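Local coordinates for uncharacterized protein (Agrobacterium tumefaciens, PDB 3D01), which is of unknown function but belongs to the YjgF family of putative endoribonucleases with a chorismate mutase-like fold, and assembles as a trimer, at residues Q50-M53 against K57-V60; E78-N83 against V155-I160; L120-A125 against H139-V144. All coordinates share one frame; numbering follows the deposited sequence.

Contact 1 (Q50-M53 against K57-V60); sequences QLPM and KIAV
M53 and I58 face each other as an antiparallel, non-hydrogen-bonded pair, their CA atoms 4.7 Å apart, and both send their side chains to the same face of the sheet. M53, present as selenomethionine, can be followed outward along its chain. M53 CB lies 4.2 Å from K57 O, while the CA approaches that oxygen more closely, 3.3 Å from M53 CA to K57 O, in a CA-H...O contact. With chi1 at -55° CG lies opposite the carbonyl carbon, and two further bends at chi2 and chi3 curl the chain back over the second strand. The selenium of M53 then lies 3.8 Å from I58 CG1. Its approach to I58 CD1 is shorter than normal packing allows, and the exact placing of those two atoms is doubtful. M53 CE ends over the main chain, 3.5 Å from K57 N. A flexible unbranched side chain suits this place, since it can fold over its neighbour. The setting is a beta hairpin, strand 44-54 turning into strand 57-58. Just before the paired position P52 is the centre of an inverse gamma turn, closed by a hydrogen bond from M53 N to L51 O. Proline's ring holds phi near the value such a turn needs, and its carbonyl remains able to accept a bond from the other strand. A59 N donates to P52 O at 2.8 Å, and the bond is nearly straight, 169° at the hydrogen. L51 CD1 also meets I58 CD1, 3.7 Å away, the two side chains crossing obliquely. The branched I58 turns its other arm, CG2, to P52 CG at 4.2 Å. F151, in a loop, touches the side chains of both L51 and I58.

Contact 2 (E78-N83 against V155-I160); sequences ELCAVN and VEIDAI
C80 on the helix and I157 on the strand mark the closest passage of the two backbones, their CA atoms 6.0 Å apart. The axes of helix 78-83 and strand 155-160 run in roughly the same direction, 35° apart, and come within 7.9 Å. That is a close approach for a helix on a sheet, and it calls for a small residue on the helix side. C80 supplies it: its CB points at the strand and rests on I157, 3.7 Å from I157 CG1 and 3.8 Å from I157 CD1. I157 CB is also near, 4.0 Å from C80 CB, so the isoleucine offers its flank as well as its end. A chi1 of -68° turns SG opposite its own carbonyl carbon and brings it toward the preceding part of the strand. There C80 SG lies 3.4 Å from V155 O and 4.0 Å from V155 CG1, so one sulfur packs against both main chain and side chain. I157 and V155, two apart on the strand, present their branches on the face that the helix covers; beta-branched residues fit extended backbone and give a broad apolar surface. E156, between them, points the other way, where its carboxylate makes a weak hydrogen bond to A143 N of the second subunit. Strand 155-163 runs between strands 44-54 and 99-110, and E156 is bonded through its backbone to F108 on the latter. Helix 70-91 lies over it with helix 118-133 alongside, where A81 and I157 both touch A125.

Contact 3 (L120-A125 against H139-V144); sequences LVINGA and HARAAV
N123 and R141 make the polar join of this contact. N123 OD1 accepts from R141 NH1 at 2.7 Å, with an angle of 151° at the hydrogen, and a weak second bond comes from R141 NH2 at 3.1 Å. Asparagine suits the place because its short amide offers one carbonyl oxygen to both N-H groups. OD1 sits at the guanidinium edge, near its plane, though amide and guanidinium are turned 36° apart. Over one face of the guanidinium lies I122, whose CG2 also touches R141 CD at 3.6 Å. The other branch, I122 CG1, reaches A143 CB at 3.9 Å; the small alanine lets the isoleucine settle on the strand. Bent at chi3 (80°), the arginine brings its charged end to the helix. There S126 OG accepts a further bond from NH1, and H139 NE2 bonds the same hydroxyl, helping to place it; H119 O takes a weak bond from NH2. A cation-pi contact with Y35 of the third subunit places R141 at a subunit interface. Helix 118-133 is the crossover of a beta-alpha-beta unit between the parallel neighbours 99-110 and 140-146; it packs against the latter, and its I122 also reaches V155 and I157 on strand 155-163.

The three contacts all reach one mixed sheet of the YjgF-like fold and the helices packed on it. Contact 1 closes first along the chain; helix 70-91 follows and starts contact 2, between whose two segments contact 3 opens and closes. Contacts 1 and 2 have centres about 9 Å apart and meet where Q50 N lies 2.9 Å from I157 O, a probable hydrogen bond joining strands 44-54 and 155-163. Contacts 2 and 3, about 10 Å between centres, touch through V155 CG1 and I122 CD1 at 3.8 Å. Contacts 1 and 3 stay apart, about 17 Å between centres. Contact 2 lies near the centre of the chain, and the strands of contacts 2 and 3 meet neighbouring subunits; no other chain of the assembly touches contact 1.

Contact 1 (Q50-M53 against K57-V60)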
loop_
_atom_site.group_PDB
_atom_site.type_symbol
_atom_site.label_atom_id
_atom_site.label_comp_id
_atom_site.label_asym_id
_atom_site.label_seq_id
_atom_site.Cartn_x
_atom_site.Cartn_y
_atom_site.Cartn_z
ATOM N N GLN I 50 11.403 -0.495 4.267
ATOM C CA GLN I 50 12.803 -0.353 4.608
ATOM C C GLN I 50 13.009 1.078 5.037
ATOM O O GLN I 50 12.419 2.013 4.449
ATOM C CB GLN I 50 13.690 -0.668 3.396
ATOM C CG GLN I 50 13.553 -2.096 2.841
ATOM C CD GLN I 50 13.770 -3.158 3.884
ATOM O OE1 GLN I 50 12.892 -3.999 4.119
ATOM N NE2 GLN I 50 14.957 -3.163 4.489
ATOM N N LEU I 51 13.910 1.229 5.997
ATOM C CA LEU I 51 14.260 2.487 6.619
ATOM C C LEU I 51 15.632 2.888 6.100
ATOM O O LEU I 51 16.298 2.074 5.442
ATOM C CB LEU I 51 14.272 2.304 8.140
ATOM C CG LEU I 51 12.999 1.699 8.748
ATOM C CD1 LEU I 51 13.138 1.535 10.294
ATOM C CD2 LEU I 51 11.772 2.560 8.397
ATOM N N PRO I 52 16.056 4.136 6.348
ATOM C CA PRO I 52 17.335 4.594 5.783
ATOM C C PRO I 52 18.552 4.126 6.587
ATOM O O PRO I 52 19.224 4.941 7.214
ATOM C CB PRO I 52 17.201 6.133 5.754
ATOM C CG PRO I 52 16.118 6.441 6.724
ATOM C CD PRO I 52 15.295 5.217 6.999
HETATM N N MSE I 53 18.788 2.809 6.554
HETATM C CA MSE I 53 19.836 2.146 7.336
HETATM C C MSE I 53 21.171 2.239 6.622
HETATM O O MSE I 53 21.282 1.878 5.449
HETATM C CB MSE I 53 19.533 0.648 7.483
HETATM C CG MSE I 53 18.205 0.289 8.044
HETATM SE SE MSE I 53 18.053 1.120 9.788
HETATM C CE MSE I 53 19.598 0.261 10.617
ATOM N N LYS I 57 22.665 1.778 11.344
ATOM C CA LYS I 57 22.066 2.903 12.055
ATOM C C LYS I 57 21.064 3.575 11.144
ATOM O O LYS I 57 21.245 3.576 9.943
ATOM C CB LYS I 57 23.132 3.936 12.427
ATOM C CG LYS I 57 24.228 3.438 13.386
ATOM C CD LYS I 57 25.261 4.529 13.540
ATOM C CE LYS I 57 26.564 4.052 14.179
ATOM N NZ LYS I 57 27.506 3.563 13.123
ATOM N N ILE I 58 20.036 4.184 11.729
ATOM C CA ILE I 58 19.066 4.965 10.954
ATOM C C ILE I 58 19.748 6.283 10.661
ATOM O O ILE I 58 19.892 7.119 11.550
ATOM C CB ILE I 58 17.761 5.240 11.721
ATOM C CG1 ILE I 58 17.089 3.952 12.197
ATOM C CG2 ILE I 58 16.827 6.099 10.855
ATOM C CD1 ILE I 58 16.315 3.234 11.175
ATOM N N ALA I 59 20.144 6.485 9.411
ATOM C CA ALA I 59 20.996 7.597 9.010
ATOM C C ALA I 59 20.324 8.956 8.964
ATOM O O ALA I 59 20.997 9.963 9.106
ATOM C CB ALA I 59 21.627 7.310 7.639
ATOM N N VAL I 60 19.011 8.994 8.747
ATOM C CA VAL I 60 18.297 10.267 8.600
ATOM C C VAL I 60 16.964 10.151 9.382
ATOM O O VAL I 60 16.159 9.284 9.125
ATOM C CB VAL I 60 18.003 10.616 7.136
ATOM C CG1 VAL I 60 17.350 12.045 7.009
ATOM C CG2 VAL I 60 19.265 10.498 6.258
#

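Contact 2 (E78-N83 against V155-I160)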
loop_
_atom_site.group_PDB
_atom_site.type_symbol
_atom_site.label_atom_id
_atom_site.label_comp_id
_atom_site.label_asym_id
_atom_site.label_seq_id
_atom_site.Cartn_x
_atom_site.Cartn_y
_atom_site.Cartn_z
ATOM N N GLU I 78 17.219 7.240 -0.932
ATOM C CA GLU I 78 18.298 6.446 -1.585
ATOM C C GLU I 78 18.692 5.274 -0.706
ATOM O O GLU I 78 18.763 4.141 -1.184
ATOM C CB GLU I 78 19.515 7.315 -1.851
ATOM C CG GLU I 78 19.379 8.301 -3.029
ATOM C CD GLU I 78 20.535 9.305 -3.154
ATOM O OE1 GLU I 78 21.238 9.628 -2.164
ATOM O OE2 GLU I 78 20.753 9.792 -4.293
ATOM N N LEU I 79 18.916 5.546 0.588
ATOM C CA LEU I 79 19.247 4.499 1.555
ATOM C C LEU I 79 18.140 3.442 1.714
ATOM O O LEU I 79 18.408 2.233 1.766
ATOM C CB LEU I 79 19.648 5.107 2.897
ATOM C CG LEU I 79 21.029 5.778 2.977
ATOM C CD1 LEU I 79 21.176 6.437 4.336
ATOM C CD2 LEU I 79 22.201 4.814 2.659
ATOM N N CYS I 80 16.883 3.891 1.784
ATOM C CA CYS I 80 15.750 2.988 1.787
ATOM C C CYS I 80 15.821 2.081 0.564
ATOM O O CYS I 80 15.644 0.871 0.681
ATOM C CB CYS I 80 14.424 3.767 1.790
ATOM S SG CYS I 80 14.110 4.660 3.319
ATOM N N ALA I 81 16.058 2.685 -0.592
ATOM C CA ALA I 81 16.168 1.959 -1.873
ATOM C C ALA I 81 17.306 0.957 -1.866
ATOM O O ALA I 81 17.152 -0.137 -2.374
ATOM C CB ALA I 81 16.336 2.943 -3.029
ATOM N N VAL I 82 18.439 1.314 -1.293
ATOM C CA VAL I 82 19.596 0.371 -1.204
ATOM C C VAL I 82 19.229 -0.824 -0.297
ATOM O O VAL I 82 19.537 -1.989 -0.576
ATOM C CB VAL I 82 20.885 1.106 -0.704
ATOM C CG1 VAL I 82 22.011 0.109 -0.283
ATOM C CG2 VAL I 82 21.386 2.136 -1.748
ATOM N N ASN I 83 18.522 -0.546 0.795
ATOM C CA ASN I 83 18.048 -1.607 1.660
ATOM C C ASN I 83 17.012 -2.483 0.966
ATOM O O ASN I 83 17.023 -3.694 1.133
ATOM C CB ASN I 83 17.541 -1.029 2.991
ATOM C CG ASN I 83 18.678 -0.600 3.894
ATOM O OD1 ASN I 83 19.106 0.564 3.912
ATOM N ND2 ASN I 83 19.194 -1.536 4.621
ATOM N N VAL I 155 12.110 8.606 6.190
ATOM C CA VAL I 155 11.487 7.965 5.044
ATOM C C VAL I 155 11.463 6.442 5.286
ATOM O O VAL I 155 12.381 5.880 5.919
ATOM C CB VAL I 155 12.269 8.246 3.702
ATOM C CG1 VAL I 155 11.529 7.592 2.477
ATOM C CG2 VAL I 155 12.584 9.745 3.530
ATOM N N GLU I 156 10.410 5.813 4.798
ATOM C CA GLU I 156 10.286 4.367 4.740
ATOM C C GLU I 156 9.665 4.010 3.375
ATOM O O GLU I 156 8.742 4.689 2.871
ATOM C CB GLU I 156 9.383 3.857 5.856
ATOM C CG GLU I 156 9.110 2.379 5.837
ATOM C CD GLU I 156 8.021 1.959 6.868
ATOM O OE1 GLU I 156 7.810 2.675 7.864
ATOM O OE2 GLU I 156 7.358 0.912 6.673
ATOM N N ILE I 157 10.161 2.940 2.784
ATOM C CA ILE I 157 9.770 2.610 1.407
ATOM C C ILE I 157 9.659 1.104 1.301
ATOM O O ILE I 157 10.596 0.390 1.661
ATOM C CB ILE I 157 10.789 3.110 0.321
ATOM C CG1 ILE I 157 11.128 4.614 0.426
ATOM C CG2 ILE I 157 10.248 2.809 -1.109
ATOM C CD1 ILE I 157 12.015 5.147 -0.744
ATOM N N ASP I 158 8.497 0.636 0.838
ATOM C CA ASP I 158 8.297 -0.774 0.546
ATOM C C ASP I 158 8.227 -0.965 -0.977
ATOM O O ASP I 158 8.258 0.017 -1.752
ATOM C CB ASP I 158 7.106 -1.366 1.319
ATOM C CG ASP I 158 5.749 -0.940 0.802
ATOM O OD1 ASP I 158 5.588 -0.500 -0.369
ATOM O OD2 ASP I 158 4.811 -1.067 1.616
ATOM N N ALA I 159 8.184 -2.226 -1.405
ATOM C CA ALA I 159 8.259 -2.509 -2.834
ATOM C C ALA I 159 7.591 -3.828 -3.192
ATOM O O ALA I 159 7.510 -4.738 -2.384
ATOM C CB ALA I 159 9.711 -2.540 -3.294
ATOM N N ILE I 160 7.125 -3.880 -4.428
ATOM C CA ILE I 160 6.685 -5.108 -5.067
ATOM C C ILE I 160 7.517 -5.220 -6.359
ATOM O O ILE I 160 7.618 -4.271 -7.156
ATOM C CB ILE I 160 5.197 -5.071 -5.440
ATOM C CG1 ILE I 160 4.320 -4.793 -4.216
ATOM C CG2 ILE I 160 4.804 -6.334 -6.206
ATOM C CD1 ILE I 160 2.907 -4.366 -4.579
#

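Contact 3 (L120-A125 against H139-V144)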
loop_
_atom_site.group_PDB
_atom_site.type_symbol
_atom_site.label_atom_id
_atom_site.label_comp_id
_atom_site.label_asym_id
_atom_site.label_seq_id
_atom_site.Cartn_x
_atom_site.Cartn_y
_atom_site.Cartn_z
ATOM N N LEU I 120 9.516 14.793 -4.585
ATOM C CA LEU I 120 10.936 15.090 -4.755
ATOM C C LEU I 120 11.791 14.213 -3.852
ATOM O O LEU I 120 12.916 13.795 -4.228
ATOM C CB LEU I 120 11.185 16.552 -4.450
ATOM C CG LEU I 120 10.432 17.512 -5.364
ATOM C CD1 LEU I 120 10.977 18.933 -5.118
ATOM C CD2 LEU I 120 10.530 17.085 -6.805
ATOM N N VAL I 121 11.276 13.935 -2.657
ATOM C CA VAL I 121 11.994 13.080 -1.712
ATOM C C VAL I 121 12.117 11.670 -2.249
ATOM O O VAL I 121 13.198 11.098 -2.275
ATOM C CB VAL I 121 11.318 13.085 -0.323
ATOM C CG1 VAL I 121 11.932 11.982 0.592
ATOM C CG2 VAL I 121 11.400 14.517 0.274
ATOM N N ILE I 122 11.006 11.121 -2.707
ATOM C CA ILE I 122 10.982 9.747 -3.183
ATOM C C ILE I 122 11.724 9.634 -4.517
ATOM O O ILE I 122 12.243 8.567 -4.842
ATOM C CB ILE I 122 9.543 9.188 -3.247
ATOM C CG1 ILE I 122 8.896 9.211 -1.853
ATOM C CG2 ILE I 122 9.543 7.777 -3.817
ATOM C CD1 ILE I 122 9.688 8.493 -0.697
ATOM N N ASN I 123 11.837 10.737 -5.250
ATOM C CA ASN I 123 12.706 10.754 -6.444
ATOM C C ASN I 123 14.126 10.281 -6.135
ATOM O O ASN I 123 14.761 9.694 -7.017
ATOM C CB ASN I 123 12.753 12.118 -7.118
ATOM C CG ASN I 123 11.469 12.444 -7.889
ATOM O OD1 ASN I 123 10.618 11.578 -8.124
ATOM N ND2 ASN I 123 11.324 13.707 -8.279
ATOM N N GLY I 124 14.619 10.515 -4.910
ATOM C CA GLY I 124 15.892 9.903 -4.428
ATOM C C GLY I 124 15.942 8.391 -4.687
ATOM O O GLY I 124 16.900 7.863 -5.278
ATOM N N ALA I 125 14.885 7.684 -4.293
ATOM C CA ALA I 125 14.811 6.224 -4.445
ATOM C C ALA I 125 14.582 5.926 -5.929
ATOM O O ALA I 125 15.296 5.129 -6.539
ATOM C CB ALA I 125 13.671 5.629 -3.561
ATOM N N HIS I 139 9.116 2.124 -12.357
ATOM C CA HIS I 139 8.075 1.556 -11.496
ATOM C C HIS I 139 6.920 2.516 -11.310
ATOM O O HIS I 139 7.094 3.746 -11.477
ATOM C CB HIS I 139 8.672 1.292 -10.108
ATOM C CG HIS I 139 9.496 2.437 -9.591
ATOM N ND1 HIS I 139 10.819 2.621 -9.954
ATOM C CD2 HIS I 139 9.168 3.495 -8.801
ATOM C CE1 HIS I 139 11.266 3.736 -9.404
ATOM N NE2 HIS I 139 10.293 4.275 -8.683
ATOM N N ALA I 140 5.762 1.946 -10.969
ATOM C CA ALA I 140 4.621 2.706 -10.425
ATOM C C ALA I 140 4.971 3.130 -8.988
ATOM O O ALA I 140 5.871 2.548 -8.343
ATOM C CB ALA I 140 3.341 1.911 -10.443
ATOM N N ARG I 141 4.255 4.139 -8.474
ATOM C CA ARG I 141 4.669 4.724 -7.205
ATOM C C ARG I 141 3.529 5.438 -6.503
ATOM O O ARG I 141 2.626 5.936 -7.157
ATOM C CB ARG I 141 5.734 5.793 -7.472
ATOM C CG ARG I 141 6.657 6.091 -6.358
ATOM C CD ARG I 141 7.781 7.067 -6.816
ATOM N NE ARG I 141 7.379 8.474 -6.860
ATOM C CZ ARG I 141 8.240 9.490 -7.033
ATOM N NH1 ARG I 141 9.518 9.268 -7.166
ATOM N NH2 ARG I 141 7.823 10.741 -7.033
ATOM N N ALA I 142 3.625 5.497 -5.179
ATOM C CA ALA I 142 2.899 6.479 -4.379
ATOM C C ALA I 142 3.909 7.188 -3.479
ATOM O O ALA I 142 4.891 6.592 -3.040
ATOM C CB ALA I 142 1.825 5.840 -3.556
ATOM N N ALA I 143 3.664 8.460 -3.217
ATOM C CA ALA I 143 4.528 9.270 -2.367
ATOM C C ALA I 143 3.604 10.083 -1.459
ATOM O O ALA I 143 2.770 10.849 -1.949
ATOM C CB ALA I 143 5.401 10.180 -3.195
ATOM N N VAL I 144 3.760 9.931 -0.153
ATOM C CA VAL I 144 2.772 10.437 0.817
ATOM C C VAL I 144 3.489 10.949 2.073
ATOM O O VAL I 144 4.582 10.448 2.438
ATOM C CB VAL I 144 1.741 9.349 1.133
ATOM C CG1 VAL I 144 0.916 9.000 -0.110
ATOM C CG2 VAL I 144 2.412 8.107 1.704
#